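Local coordinates for protein myosin-17 (Arabidopsis thaliana, PDB 7KFL) that is a plant class XI myosin motor whose cargo-binding globular tail, the part described here, probably recognises cargo to be carried along actin filaments, at residues T83-T91 with T387-M395; R300-I311 with I322-L330. All blocks are in the same frame, centred on the assembly; numbering follows the deposited sequence.

Interactions 1 and 2 illustrate how an elongated, almost wholly helical cargo-binding tail joins segments near and far in sequence. Their centres lie about 40 Å apart, on opposite sides of the chain's centre. In interaction 1 the C-terminal helix 388-393 returns to helix 71-89, closing a loop of nearly 300 residues inside which interaction 2 is nested; interaction 2 joins near neighbours in sequence, helices 300-309 and 319-326 of the DIL domain. Both are partly buried and both cross steeply. Interaction 1 is the smaller and more polar, with charged groups at its solvent-facing margin; interaction 2 combines one side-chain-to-backbone bond with a more extensive apolar seam that includes several buried side chains.

Interaction 1: T83-T91 with T387-M395; sequences TLLLLLQRT and TVEDISKSM
The backbone oxygen of E389, whose side chain meets Q89 across the contact, is gripped twice within its own helix: S392 OG approaches E389 O at 2.7 Å, and K393 N reaches the same oxygen at 2.8 Å from the same face of the carbonyl. The first bond holds the S392 hydroxyl against its own helix; S392 lies in the middle of a nearly perpendicular helix-helix crossing (96°), in which the short C-terminal helix 388-393 packs against the end of helix 71-89 in the globular tail. Because the S392 hydroxyl sits between its backbone N and carbonyl carbon (chi1 69°), it turns back to its own helix and leaves CB to meet L86. That junction is tight, with L86 CD2 only 3.3 Å from S392 CB. The same CD2 also lies over one face of the R90 guanidinium, towards its rim. R90 itself stretches its extended chain past L86, so that NH2 gives a somewhat bent hydrogen bond of 3.2 Å to S392 O, which lies near the guanidinium plane. Farther along, Q89 bends at chi2 and crosses E389 at about a right angle. Q89 NE2 and E389 OE1 are 2.7 Å apart, the amide and carboxylate planes being 70° from one another. The other branch of that amide rests on a methyl, Q89 OE1 to V388 CG1 at 3.6 Å. Beneath this polar margin V388 and L85 both touch T160 of helix 150-186, which underlies the two segments. At the chain's C-terminus, M395 bends back until its CE lies 4.4 Å from L86 CG.

Interaction 2: R300-I311 with I322-L330; sequences RHIRQAVGFLVI and ITRELCPVL
Two torsions carry Q304 across to V329: chi1 of -75° lays CG beside the backbone N, and an extended chi2 then sends the amide straight out to the turn after the partner helix. That turn, C327 to L330, is a type I beta-turn closed by L330 N to C327 O. It follows the wide pi-type turn that ends helix 319-326; the last turn of that helix, 322-326, is inclined at 110° to helix 300-309 within the DIL domain. Q304 OE1 accepts V329 N at 3.0 Å; the bond is nearly straight (161°) and uses a lone pair in the carbonyl plane. The other amide branch packs on a methyl, NE2 of Q304 lying 3.5 Å from V329 CG2. A leucine in place of Q304 would offer no acceptor, and V329 N would probably lose its mate, setting the turn freer to shift against the helix. V329 meets two further side chains with its methyls: CG1 sits over the centre of the H301 ring, 3.4 Å from the centroid, in a CH-pi contact, while CG2 meets R300 NH1 at 3.6 Å. F255 of helix 236-260 meets the same histidine edge-to-face. Deeper in, the contact turns apolar: L330 CD2 lies 4.2 Å from A305 CB, and C327 SG lies 3.8 Å from F308 CB. The F308 ring comes obliquely to CG2 of I322, and V352 touches both of these side chains. The seam closes where the methyls I311 CD1 and L326 CD2 meet at 4.0 Å.

Interaction 1: T83-T91 with T387-M395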
ATOM      1  N   THR A  83     -17.317   0.129   2.197  1.00 53.82           N
ATOM      2  CA  THR A  83     -18.604   0.754   2.612  1.00 55.01           C
ATOM      3  C   THR A  83     -19.577  -0.336   3.083  1.00 54.95           C
ATOM      4  O   THR A  83     -20.244  -0.111   4.114  1.00 54.62           O
ATOM      5  CB  THR A  83     -19.205   1.618   1.495  1.00 55.77           C
ATOM      6  OG1 THR A  83     -18.206   2.550   1.080  1.00 56.45           O
ATOM      7  CG2 THR A  83     -20.446   2.370   1.930  1.00 56.36           C
ATOM      8  N   LEU A  84     -19.656  -1.468   2.372  1.00 54.07           N
ATOM      9  CA  LEU A  84     -20.563  -2.588   2.741  1.00 54.49           C
ATOM     10  C   LEU A  84     -20.140  -3.162   4.099  1.00 55.19           C
ATOM     11  O   LEU A  84     -21.030  -3.370   4.945  1.00 54.54           O
ATOM     12  CB  LEU A  84     -20.553  -3.673   1.658  1.00 53.67           C
ATOM     13  CG  LEU A  84     -21.531  -4.828   1.887  1.00 53.65           C
ATOM     14  CD1 LEU A  84     -22.883  -4.333   2.393  1.00 53.57           C
ATOM     15  CD2 LEU A  84     -21.714  -5.644   0.615  1.00 53.87           C
ATOM     16  N   LEU A  85     -18.837  -3.404   4.292  1.00 55.76           N
ATOM     17  CA  LEU A  85     -18.271  -3.956   5.553  1.00 56.86           C
ATOM     18  C   LEU A  85     -18.515  -2.974   6.707  1.00 57.97           C
ATOM     19  O   LEU A  85     -18.808  -3.448   7.822  1.00 58.63           O
ATOM     20  CB  LEU A  85     -16.778  -4.246   5.370  1.00 57.05           C
ATOM     21  CG  LEU A  85     -16.458  -5.596   4.733  1.00 57.67           C
ATOM     22  CD1 LEU A  85     -15.037  -5.624   4.192  1.00 57.51           C
ATOM     23  CD2 LEU A  85     -16.677  -6.731   5.723  1.00 57.97           C
ATOM     24  N   LEU A  86     -18.403  -1.668   6.446  1.00 59.36           N
ATOM     25  CA  LEU A  86     -18.671  -0.585   7.434  1.00 61.11           C
ATOM     26  C   LEU A  86     -20.117  -0.712   7.934  1.00 61.24           C
ATOM     27  O   LEU A  86     -20.324  -0.633   9.160  1.00 61.93           O
ATOM     28  CB  LEU A  86     -18.405   0.774   6.768  1.00 62.48           C
ATOM     29  CG  LEU A  86     -18.546   2.033   7.634  1.00 64.26           C
ATOM     30  CD1 LEU A  86     -19.866   2.743   7.375  1.00 64.58           C
ATOM     31  CD2 LEU A  86     -18.377   1.742   9.117  1.00 65.21           C
ATOM     32  N   LEU A  87     -21.069  -0.936   7.021  1.00 60.63           N
ATOM     33  CA  LEU A  87     -22.513  -1.110   7.337  1.00 60.53           C
ATOM     34  C   LEU A  87     -22.701  -2.409   8.129  1.00 60.51           C
ATOM     35  O   LEU A  87     -23.350  -2.356   9.193  1.00 61.55           O
ATOM     36  CB  LEU A  87     -23.326  -1.130   6.038  1.00 60.34           C
ATOM     37  CG  LEU A  87     -23.272   0.144   5.195  1.00 60.40           C
ATOM     38  CD1 LEU A  87     -23.723  -0.129   3.768  1.00 59.84           C
ATOM     39  CD2 LEU A  87     -24.110   1.249   5.819  1.00 61.27           C
ATOM     40  N   LEU A  88     -22.141  -3.520   7.634  1.00 59.82           N
ATOM     41  CA  LEU A  88     -22.182  -4.860   8.283  1.00 59.71           C
ATOM     42  C   LEU A  88     -21.579  -4.781   9.692  1.00 61.23           C
ATOM     43  O   LEU A  88     -22.162  -5.388  10.608  1.00 60.99           O
ATOM     44  CB  LEU A  88     -21.416  -5.874   7.425  1.00 58.20           C
ATOM     45  CG  LEU A  88     -22.035  -6.224   6.072  1.00 58.04           C
ATOM     46  CD1 LEU A  88     -21.275  -7.367   5.418  1.00 57.66           C
ATOM     47  CD2 LEU A  88     -23.508  -6.579   6.201  1.00 58.49           C
ATOM     48  N   GLN A  89     -20.457  -4.068   9.849  1.00 63.74           N
ATOM     49  CA  GLN A  89     -19.717  -3.916  11.134  1.00 66.45           C
ATOM     50  C   GLN A  89     -20.618  -3.253  12.184  1.00 68.53           C
ATOM     51  O   GLN A  89     -20.521  -3.643  13.361  1.00 69.53           O
ATOM     52  CB  GLN A  89     -18.440  -3.100  10.924  1.00 67.19           C
ATOM     53  CG  GLN A  89     -17.682  -2.778  12.209  1.00 68.82           C
ATOM     54  CD  GLN A  89     -17.101  -3.999  12.880  1.00 70.16           C
ATOM     55  OE1 GLN A  89     -16.855  -5.026  12.246  1.00 70.92           O
ATOM     56  NE2 GLN A  89     -16.864  -3.895  14.178  1.00 70.88           N
ATOM     57  N   ARG A  90     -21.452  -2.291  11.773  1.00 70.48           N
ATOM     58  CA  ARG A  90     -22.312  -1.476  12.674  1.00 72.86           C
ATOM     59  C   ARG A  90     -23.719  -2.084  12.784  1.00 72.90           C
ATOM     60  O   ARG A  90     -24.529  -1.525  13.549  1.00 73.55           O
ATOM     61  CB  ARG A  90     -22.403  -0.036  12.160  1.00 75.19           C
ATOM     62  CG  ARG A  90     -21.097   0.743  12.229  1.00 77.21           C
ATOM     63  CD  ARG A  90     -21.262   2.166  11.724  1.00 79.30           C
ATOM     64  NE  ARG A  90     -20.004   2.904  11.667  1.00 81.06           N
ATOM     65  CZ  ARG A  90     -19.861   4.136  11.177  1.00 82.52           C
ATOM     66  NH1 ARG A  90     -20.902   4.793  10.689  1.00 83.62           N
ATOM     67  NH2 ARG A  90     -18.669   4.709  11.171  1.00 82.87           N
ATOM     68  N   THR A  91     -23.999  -3.181  12.069  1.00 71.92           N
ATOM     69  CA  THR A  91     -25.347  -3.807  11.963  1.00 71.77           C
ATOM     70  C   THR A  91     -25.353  -5.184  12.645  1.00 71.79           C
ATOM     71  O   THR A  91     -26.055  -5.330  13.663  1.00 71.88           O
ATOM     72  CB  THR A  91     -25.787  -3.900  10.496  1.00 71.51           C
ATOM     73  OG1 THR A  91     -25.899  -2.567   9.996  1.00 71.12           O
ATOM     74  CG2 THR A  91     -27.103  -4.622  10.304  1.00 72.23           C
ATOM     75  N   THR A 387      -7.620  -3.433  10.139  1.00 62.58           N
ATOM     76  CA  THR A 387      -8.771  -4.289  10.529  1.00 65.16           C
ATOM     77  C   THR A 387     -10.066  -3.559  10.151  1.00 67.87           C
ATOM     78  O   THR A 387     -10.013  -2.327   9.966  1.00 68.04           O
ATOM     79  CB  THR A 387      -8.713  -4.636  12.022  1.00 65.65           C
ATOM     80  OG1 THR A 387      -8.695  -3.417  12.765  1.00 66.18           O
ATOM     81  CG2 THR A 387      -7.503  -5.470  12.382  1.00 65.57           C
ATOM     82  N   VAL A 388     -11.180  -4.289  10.041  1.00 71.72           N
ATOM     83  CA  VAL A 388     -12.511  -3.740   9.638  1.00 74.17           C
ATOM     84  C   VAL A 388     -12.941  -2.679  10.661  1.00 76.85           C
ATOM     85  O   VAL A 388     -13.634  -1.725  10.258  1.00 77.08           O
ATOM     86  CB  VAL A 388     -13.566  -4.857   9.488  1.00 75.41           C
ATOM     87  CG1 VAL A 388     -14.965  -4.306   9.246  1.00 76.00           C
ATOM     88  CG2 VAL A 388     -13.194  -5.838   8.385  1.00 75.32           C
ATOM     89  N   GLU A 389     -12.535  -2.838  11.928  1.00 80.54           N
ATOM     90  CA  GLU A 389     -12.817  -1.886  13.037  1.00 83.02           C
ATOM     91  C   GLU A 389     -12.068  -0.568  12.792  1.00 83.91           C
ATOM     92  O   GLU A 389     -12.673   0.493  13.033  1.00 84.79           O
ATOM     93  CB  GLU A 389     -12.438  -2.512  14.381  1.00 85.32           C
ATOM     94  CG  GLU A 389     -12.802  -1.661  15.588  1.00 87.81           C
ATOM     95  CD  GLU A 389     -14.286  -1.420  15.809  1.00 90.10           C
ATOM     96  OE1 GLU A 389     -15.105  -2.163  15.232  1.00 90.73           O
ATOM     97  OE2 GLU A 389     -14.621  -0.488  16.569  1.00 92.77           O
ATOM     98  N   ASP A 390     -10.808  -0.630  12.341  1.00 84.36           N
ATOM     99  CA  ASP A 390      -9.977   0.558  11.996  1.00 85.02           C
ATOM    100  C   ASP A 390     -10.646   1.333  10.857  1.00 85.76           C
ATOM    101  O   ASP A 390     -10.772   2.567  10.978  1.00 86.68           O
ATOM    102  CB  ASP A 390      -8.555   0.176  11.573  1.00 84.80           C
ATOM    103  CG  ASP A 390      -7.670  -0.327  12.700  1.00 85.24           C
ATOM    104  OD1 ASP A 390      -7.982  -0.032  13.872  1.00 86.36           O
ATOM    105  OD2 ASP A 390      -6.670  -1.007  12.393  1.00 84.87           O
ATOM    106  N   ILE A 391     -11.036   0.627   9.789  1.00 86.52           N
ATOM    107  CA  ILE A 391     -11.716   1.208   8.592  1.00 87.62           C
ATOM    108  C   ILE A 391     -12.961   1.973   9.060  1.00 89.48           C
ATOM    109  O   ILE A 391     -13.132   3.129   8.636  1.00 91.10           O
ATOM    110  CB  ILE A 391     -12.065   0.116   7.557  1.00 86.90           C
ATOM    111  CG1 ILE A 391     -10.804  -0.501   6.945  1.00 85.76           C
ATOM    112  CG2 ILE A 391     -13.005   0.663   6.489  1.00 87.14           C
ATOM    113  CD1 ILE A 391     -11.072  -1.523   5.864  1.00 85.07           C
ATOM    114  N   SER A 392     -13.783   1.345   9.906  1.00 90.76           N
ATOM    115  CA  SER A 392     -15.049   1.904  10.453  1.00 92.38           C
ATOM    116  C   SER A 392     -14.758   3.058  11.422  1.00 94.56           C
ATOM    117  O   SER A 392     -15.537   4.031  11.413  1.00 95.09           O
ATOM    118  CB  SER A 392     -15.873   0.829  11.120  1.00 92.18           C
ATOM    119  OG  SER A 392     -15.257   0.378  12.316  1.00 92.56           O
ATOM    120  N   LYS A 393     -13.697   2.943  12.232  1.00 97.47           N
ATOM    121  CA  LYS A 393     -13.299   3.950  13.260  1.00 99.96           C
ATOM    122  C   LYS A 393     -13.076   5.309  12.584  1.00100.27           C
ATOM    123  O   LYS A 393     -13.555   6.320  13.131  1.00101.34           O
ATOM    124  CB  LYS A 393     -12.060   3.494  14.044  1.00101.98           C
ATOM    125  CG  LYS A 393     -12.351   2.923  15.430  1.00103.74           C
ATOM    126  CD  LYS A 393     -11.405   1.822  15.879  1.00104.75           C
ATOM    127  CE  LYS A 393     -10.223   2.314  16.690  1.00105.73           C
ATOM    128  NZ  LYS A 393      -9.207   1.249  16.866  1.00105.88           N
ATOM    129  N   SER A 394     -12.379   5.326  11.443  1.00100.33           N
ATOM    130  CA  SER A 394     -12.247   6.508  10.549  1.00101.37           C
ATOM    131  C   SER A 394     -13.480   6.588   9.642  1.00102.49           C
ATOM    132  O   SER A 394     -14.102   5.535   9.407  1.00102.91           O
ATOM    133  CB  SER A 394     -10.969   6.455   9.749  1.00100.76           C
ATOM    134  OG  SER A 394     -10.974   5.359   8.846  1.00 99.36           O
ATOM    135  N   MET A 395     -13.818   7.792   9.168  1.00103.71           N
ATOM    136  CA  MET A 395     -14.977   8.072   8.274  1.00104.17           C
ATOM    137  C   MET A 395     -16.281   7.705   8.995  1.00102.95           C
ATOM    138  O   MET A 395     -16.553   8.160  10.107  1.00101.44           O
ATOM    139  CB  MET A 395     -14.858   7.300   6.952  1.00104.05           C
ATOM    140  CG  MET A 395     -15.769   6.084   6.826  1.00103.23           C
ATOM    141  SD  MET A 395     -15.462   5.151   5.302  1.00103.88           S
ATOM    142  CE  MET A 395     -14.775   3.632   5.959  1.00102.21           C
TER

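Interaction 2: R300-I311 with I322-L330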
ATOM      1  N   ARG A 300      13.085   6.895   5.111  1.00 59.01           N
ATOM      2  CA  ARG A 300      14.044   7.424   6.124  1.00 60.89           C
ATOM      3  C   ARG A 300      15.406   6.724   5.992  1.00 59.76           C
ATOM      4  O   ARG A 300      16.422   7.403   6.224  1.00 58.52           O
ATOM      5  CB  ARG A 300      13.471   7.307   7.542  1.00 63.41           C
ATOM      6  CG  ARG A 300      13.133   5.891   7.988  1.00 65.80           C
ATOM      7  CD  ARG A 300      12.291   5.883   9.254  1.00 68.82           C
ATOM      8  NE  ARG A 300      11.753   4.556   9.550  1.00 70.92           N
ATOM      9  CZ  ARG A 300      11.927   3.878  10.687  1.00 72.51           C
ATOM     10  NH1 ARG A 300      12.623   4.390  11.691  1.00 73.23           N
ATOM     11  NH2 ARG A 300      11.382   2.680  10.821  1.00 72.95           N
ATOM     12  N   HIS A 301      15.435   5.433   5.633  1.00 59.10           N
ATOM     13  CA  HIS A 301      16.681   4.646   5.410  1.00 58.58           C
ATOM     14  C   HIS A 301      17.449   5.213   4.211  1.00 57.68           C
ATOM     15  O   HIS A 301      18.598   5.656   4.400  1.00 58.86           O
ATOM     16  CB  HIS A 301      16.394   3.156   5.173  1.00 58.84           C
ATOM     17  CG  HIS A 301      15.919   2.404   6.372  1.00 59.18           C
ATOM     18  ND1 HIS A 301      16.778   1.669   7.167  1.00 59.68           N
ATOM     19  CD2 HIS A 301      14.683   2.237   6.891  1.00 58.93           C
ATOM     20  CE1 HIS A 301      16.095   1.097   8.136  1.00 60.12           C
ATOM     21  NE2 HIS A 301      14.806   1.431   7.990  1.00 59.81           N
ATOM     22  N   ILE A 302      16.844   5.171   3.021  1.00 56.62           N
ATOM     23  CA  ILE A 302      17.499   5.590   1.742  1.00 55.89           C
ATOM     24  C   ILE A 302      17.881   7.072   1.838  1.00 55.92           C
ATOM     25  O   ILE A 302      18.989   7.413   1.393  1.00 56.02           O
ATOM     26  CB  ILE A 302      16.623   5.278   0.506  1.00 54.54           C
ATOM     27  CG1 ILE A 302      17.341   5.622  -0.805  1.00 54.03           C
ATOM     28  CG2 ILE A 302      15.267   5.964   0.577  1.00 54.26           C
ATOM     29  CD1 ILE A 302      18.661   4.909  -1.004  1.00 54.12           C
ATOM     30  N   ARG A 303      17.011   7.910   2.413  1.00 56.57           N
ATOM     31  CA  ARG A 303      17.249   9.369   2.596  1.00 57.45           C
ATOM     32  C   ARG A 303      18.555   9.583   3.373  1.00 57.61           C
ATOM     33  O   ARG A 303      19.413  10.353   2.888  1.00 57.11           O
ATOM     34  CB  ARG A 303      16.066  10.023   3.318  1.00 57.81           C
ATOM     35  CG  ARG A 303      14.844  10.233   2.436  1.00 57.89           C
ATOM     36  CD  ARG A 303      13.575  10.452   3.237  1.00 58.18           C
ATOM     37  NE  ARG A 303      13.683  11.585   4.145  1.00 59.06           N
ATOM     38  CZ  ARG A 303      12.826  11.864   5.125  1.00 59.32           C
ATOM     39  NH1 ARG A 303      11.774  11.092   5.343  1.00 58.87           N
ATOM     40  NH2 ARG A 303      13.030  12.922   5.889  1.00 60.46           N
ATOM     41  N   GLN A 304      18.696   8.913   4.520  1.00 58.00           N
ATOM     42  CA  GLN A 304      19.859   9.036   5.441  1.00 59.32           C
ATOM     43  C   GLN A 304      21.112   8.457   4.772  1.00 59.63           C
ATOM     44  O   GLN A 304      22.171   9.110   4.852  1.00 60.54           O
ATOM     45  CB  GLN A 304      19.555   8.348   6.773  1.00 59.96           C
ATOM     46  CG  GLN A 304      18.609   9.154   7.656  1.00 60.85           C
ATOM     47  CD  GLN A 304      18.167   8.409   8.892  1.00 61.60           C
ATOM     48  OE1 GLN A 304      18.878   7.556   9.419  1.00 62.23           O
ATOM     49  NE2 GLN A 304      16.981   8.740   9.379  1.00 62.13           N
ATOM     50  N   ALA A 305      20.991   7.284   4.139  1.00 59.59           N
ATOM     51  CA  ALA A 305      22.072   6.597   3.390  1.00 59.91           C
ATOM     52  C   ALA A 305      22.595   7.507   2.271  1.00 60.53           C
ATOM     53  O   ALA A 305      23.824   7.616   2.122  1.00 61.57           O
ATOM     54  CB  ALA A 305      21.567   5.290   2.835  1.00 59.67           C
ATOM     55  N   VAL A 306      21.690   8.126   1.510  1.00 61.09           N
ATOM     56  CA  VAL A 306      22.021   9.117   0.441  1.00 61.91           C
ATOM     57  C   VAL A 306      22.650  10.354   1.094  1.00 62.71           C
ATOM     58  O   VAL A 306      23.630  10.881   0.535  1.00 62.48           O
ATOM     59  CB  VAL A 306      20.777   9.472  -0.395  1.00 61.51           C
ATOM     60  CG1 VAL A 306      20.954  10.755  -1.192  1.00 62.39           C
ATOM     61  CG2 VAL A 306      20.395   8.327  -1.315  1.00 61.31           C
ATOM     62  N   GLY A 307      22.101  10.792   2.232  1.00 63.84           N
ATOM     63  CA  GLY A 307      22.650  11.888   3.054  1.00 65.05           C
ATOM     64  C   GLY A 307      24.112  11.651   3.396  1.00 66.40           C
ATOM     65  O   GLY A 307      24.889  12.629   3.378  1.00 67.10           O
ATOM     66  N   PHE A 308      24.477  10.399   3.692  1.00 66.73           N
ATOM     67  CA  PHE A 308      25.869   9.967   3.986  1.00 67.72           C
ATOM     68  C   PHE A 308      26.715  10.064   2.711  1.00 67.53           C
ATOM     69  O   PHE A 308      27.770  10.715   2.759  1.00 68.80           O
ATOM     70  CB  PHE A 308      25.899   8.550   4.566  1.00 68.61           C
ATOM     71  CG  PHE A 308      27.285   8.002   4.800  1.00 69.72           C
ATOM     72  CD1 PHE A 308      28.012   8.368   5.923  1.00 70.77           C
ATOM     73  CD2 PHE A 308      27.866   7.127   3.894  1.00 70.00           C
ATOM     74  CE1 PHE A 308      29.289   7.868   6.135  1.00 71.23           C
ATOM     75  CE2 PHE A 308      29.143   6.630   4.105  1.00 70.39           C
ATOM     76  CZ  PHE A 308      29.852   7.001   5.226  1.00 71.07           C
ATOM     77  N   LEU A 309      26.260   9.448   1.613  1.00 66.54           N
ATOM     78  CA  LEU A 309      27.023   9.318   0.336  1.00 66.07           C
ATOM     79  C   LEU A 309      27.448  10.693  -0.199  1.00 67.11           C
ATOM     80  O   LEU A 309      28.514  10.755  -0.843  1.00 67.28           O
ATOM     81  CB  LEU A 309      26.170   8.578  -0.702  1.00 64.56           C
ATOM     82  CG  LEU A 309      26.017   7.070  -0.499  1.00 63.70           C
ATOM     83  CD1 LEU A 309      25.023   6.495  -1.495  1.00 63.15           C
ATOM     84  CD2 LEU A 309      27.352   6.349  -0.618  1.00 63.54           C
ATOM     85  N   VAL A 310      26.656  11.745   0.040  1.00 68.54           N
ATOM     86  CA  VAL A 310      26.862  13.101  -0.561  1.00 70.47           C
ATOM     87  C   VAL A 310      27.559  14.044   0.432  1.00 73.19           C
ATOM     88  O   VAL A 310      27.930  15.151  -0.003  1.00 74.08           O
ATOM     89  CB  VAL A 310      25.541  13.724  -1.059  1.00 69.68           C
ATOM     90  CG1 VAL A 310      24.839  12.826  -2.067  1.00 69.34           C
ATOM     91  CG2 VAL A 310      24.605  14.099   0.083  1.00 69.22           C
ATOM     92  N   ILE A 311      27.716  13.656   1.703  1.00 75.87           N
ATOM     93  CA  ILE A 311      28.302  14.546   2.753  1.00 78.90           C
ATOM     94  C   ILE A 311      29.770  14.805   2.393  1.00 81.64           C
ATOM     95  O   ILE A 311      30.444  13.861   1.935  1.00 81.91           O
ATOM     96  CB  ILE A 311      28.138  13.967   4.176  1.00 79.83           C
ATOM     97  CG1 ILE A 311      28.139  15.073   5.236  1.00 81.21           C
ATOM     98  CG2 ILE A 311      29.190  12.910   4.481  1.00 79.95           C
ATOM     99  CD1 ILE A 311      26.871  15.897   5.277  1.00 81.56           C
ATOM    100  N   ILE A 322      28.048  10.428  12.681  1.00 87.45           N
ATOM    101  CA  ILE A 322      27.471   9.596  11.584  1.00 85.07           C
ATOM    102  C   ILE A 322      26.228   8.864  12.107  1.00 84.36           C
ATOM    103  O   ILE A 322      25.194   8.899  11.412  1.00 84.06           O
ATOM    104  CB  ILE A 322      28.526   8.617  11.022  1.00 84.39           C
ATOM    105  CG1 ILE A 322      29.709   9.354  10.387  1.00 84.30           C
ATOM    106  CG2 ILE A 322      27.897   7.636  10.043  1.00 83.56           C
ATOM    107  CD1 ILE A 322      30.979   8.539  10.333  1.00 84.19           C
ATOM    108  N   THR A 323      26.323   8.241  13.288  1.00 83.96           N
ATOM    109  CA  THR A 323      25.319   7.278  13.821  1.00 83.51           C
ATOM    110  C   THR A 323      24.137   7.996  14.488  1.00 84.23           C
ATOM    111  O   THR A 323      23.119   7.314  14.707  1.00 84.34           O
ATOM    112  CB  THR A 323      25.944   6.291  14.818  1.00 82.90           C
ATOM    113  OG1 THR A 323      26.598   7.041  15.842  1.00 83.67           O
ATOM    114  CG2 THR A 323      26.919   5.333  14.171  1.00 82.11           C
ATOM    115  N   ARG A 324      24.254   9.290  14.816  1.00 85.28           N
ATOM    116  CA  ARG A 324      23.248  10.003  15.656  1.00 86.91           C
ATOM    117  C   ARG A 324      22.836  11.359  15.058  1.00 86.56           C
ATOM    118  O   ARG A 324      21.743  11.831  15.429  1.00 86.46           O
ATOM    119  CB  ARG A 324      23.779  10.142  17.087  1.00 88.81           C
ATOM    120  CG  ARG A 324      23.588   8.886  17.927  1.00 89.70           C
ATOM    121  CD  ARG A 324      24.688   8.647  18.945  1.00 91.67           C
ATOM    122  NE  ARG A 324      24.555   7.340  19.578  1.00 92.65           N
ATOM    123  CZ  ARG A 324      25.409   6.829  20.464  1.00 93.78           C
ATOM    124  NH1 ARG A 324      26.481   7.511  20.839  1.00 94.56           N
ATOM    125  NH2 ARG A 324      25.186   5.630  20.976  1.00 93.66           N
ATOM    126  N   GLU A 325      23.645  11.970  14.183  1.00 86.38           N
ATOM    127  CA  GLU A 325      23.317  13.280  13.550  1.00 86.76           C
ATOM    128  C   GLU A 325      22.946  13.070  12.072  1.00 84.09           C
ATOM    129  O   GLU A 325      22.139  13.873  11.563  1.00 84.11           O
ATOM    130  CB  GLU A 325      24.463  14.278  13.772  1.00 89.49           C
ATOM    131  CG  GLU A 325      25.209  14.707  12.515  1.00 90.86           C
ATOM    132  CD  GLU A 325      26.366  15.670  12.751  1.00 92.62           C
ATOM    133  OE1 GLU A 325      26.547  16.113  13.907  1.00 94.48           O
ATOM    134  OE2 GLU A 325      27.085  15.979  11.775  1.00 91.66           O
ATOM    135  N   LEU A 326      23.482  12.033  11.415  1.00 81.31           N
ATOM    136  CA  LEU A 326      23.327  11.806   9.949  1.00 79.04           C
ATOM    137  C   LEU A 326      22.422  10.600   9.666  1.00 76.18           C
ATOM    138  O   LEU A 326      21.464  10.770   8.888  1.00 76.84           O
ATOM    139  CB  LEU A 326      24.709  11.614   9.314  1.00 80.05           C
ATOM    140  CG  LEU A 326      25.425  12.898   8.894  1.00 81.10           C
ATOM    141  CD1 LEU A 326      26.885  12.621   8.569  1.00 81.54           C
ATOM    142  CD2 LEU A 326      24.733  13.550   7.704  1.00 80.64           C
ATOM    143  N   CYS A 327      22.719   9.431  10.245  1.00 73.42           N
ATOM    144  CA  CYS A 327      22.070   8.133   9.906  1.00 70.67           C
ATOM    145  C   CYS A 327      21.576   7.409  11.159  1.00 69.82           C
ATOM    146  O   CYS A 327      21.930   6.254  11.385  1.00 70.28           O
ATOM    147  CB  CYS A 327      23.037   7.240   9.136  1.00 70.17           C
ATOM    148  SG  CYS A 327      23.770   8.049   7.690  1.00 69.29           S
ATOM    149  N   PRO A 328      20.709   8.038  11.990  1.00 68.82           N
ATOM    150  CA  PRO A 328      20.245   7.421  13.236  1.00 68.51           C
ATOM    151  C   PRO A 328      19.396   6.147  13.077  1.00 67.36           C
ATOM    152  O   PRO A 328      19.265   5.430  14.049  1.00 67.18           O
ATOM    153  CB  PRO A 328      19.405   8.529  13.895  1.00 69.01           C
ATOM    154  CG  PRO A 328      18.968   9.405  12.744  1.00 68.51           C
ATOM    155  CD  PRO A 328      20.138   9.379  11.786  1.00 68.65           C
ATOM    156  N   VAL A 329      18.848   5.895  11.883  1.00 66.60           N
ATOM    157  CA  VAL A 329      17.970   4.723  11.587  1.00 66.41           C
ATOM    158  C   VAL A 329      18.824   3.550  11.083  1.00 66.14           C
ATOM    159  O   VAL A 329      18.379   2.396  11.246  1.00 66.93           O
ATOM    160  CB  VAL A 329      16.857   5.099  10.587  1.00 66.27           C
ATOM    161  CG1 VAL A 329      16.218   3.880   9.936  1.00 65.79           C
ATOM    162  CG2 VAL A 329      15.795   5.966  11.246  1.00 66.48           C
ATOM    163  N   LEU A 330      19.995   3.823  10.498  1.00 66.13           N
ATOM    164  CA  LEU A 330      20.895   2.780   9.929  1.00 65.95           C
ATOM    165  C   LEU A 330      21.600   2.028  11.061  1.00 66.29           C
ATOM    166  O   LEU A 330      22.018   2.679  12.037  1.00 67.74           O
ATOM    167  CB  LEU A 330      21.920   3.422   8.986  1.00 65.99           C
ATOM    168  CG  LEU A 330      21.510   3.489   7.516  1.00 65.85           C
ATOM    169  CD1 LEU A 330      20.351   4.453   7.314  1.00 65.93           C
ATOM    170  CD2 LEU A 330      22.691   3.885   6.644  1.00 65.85           C
TER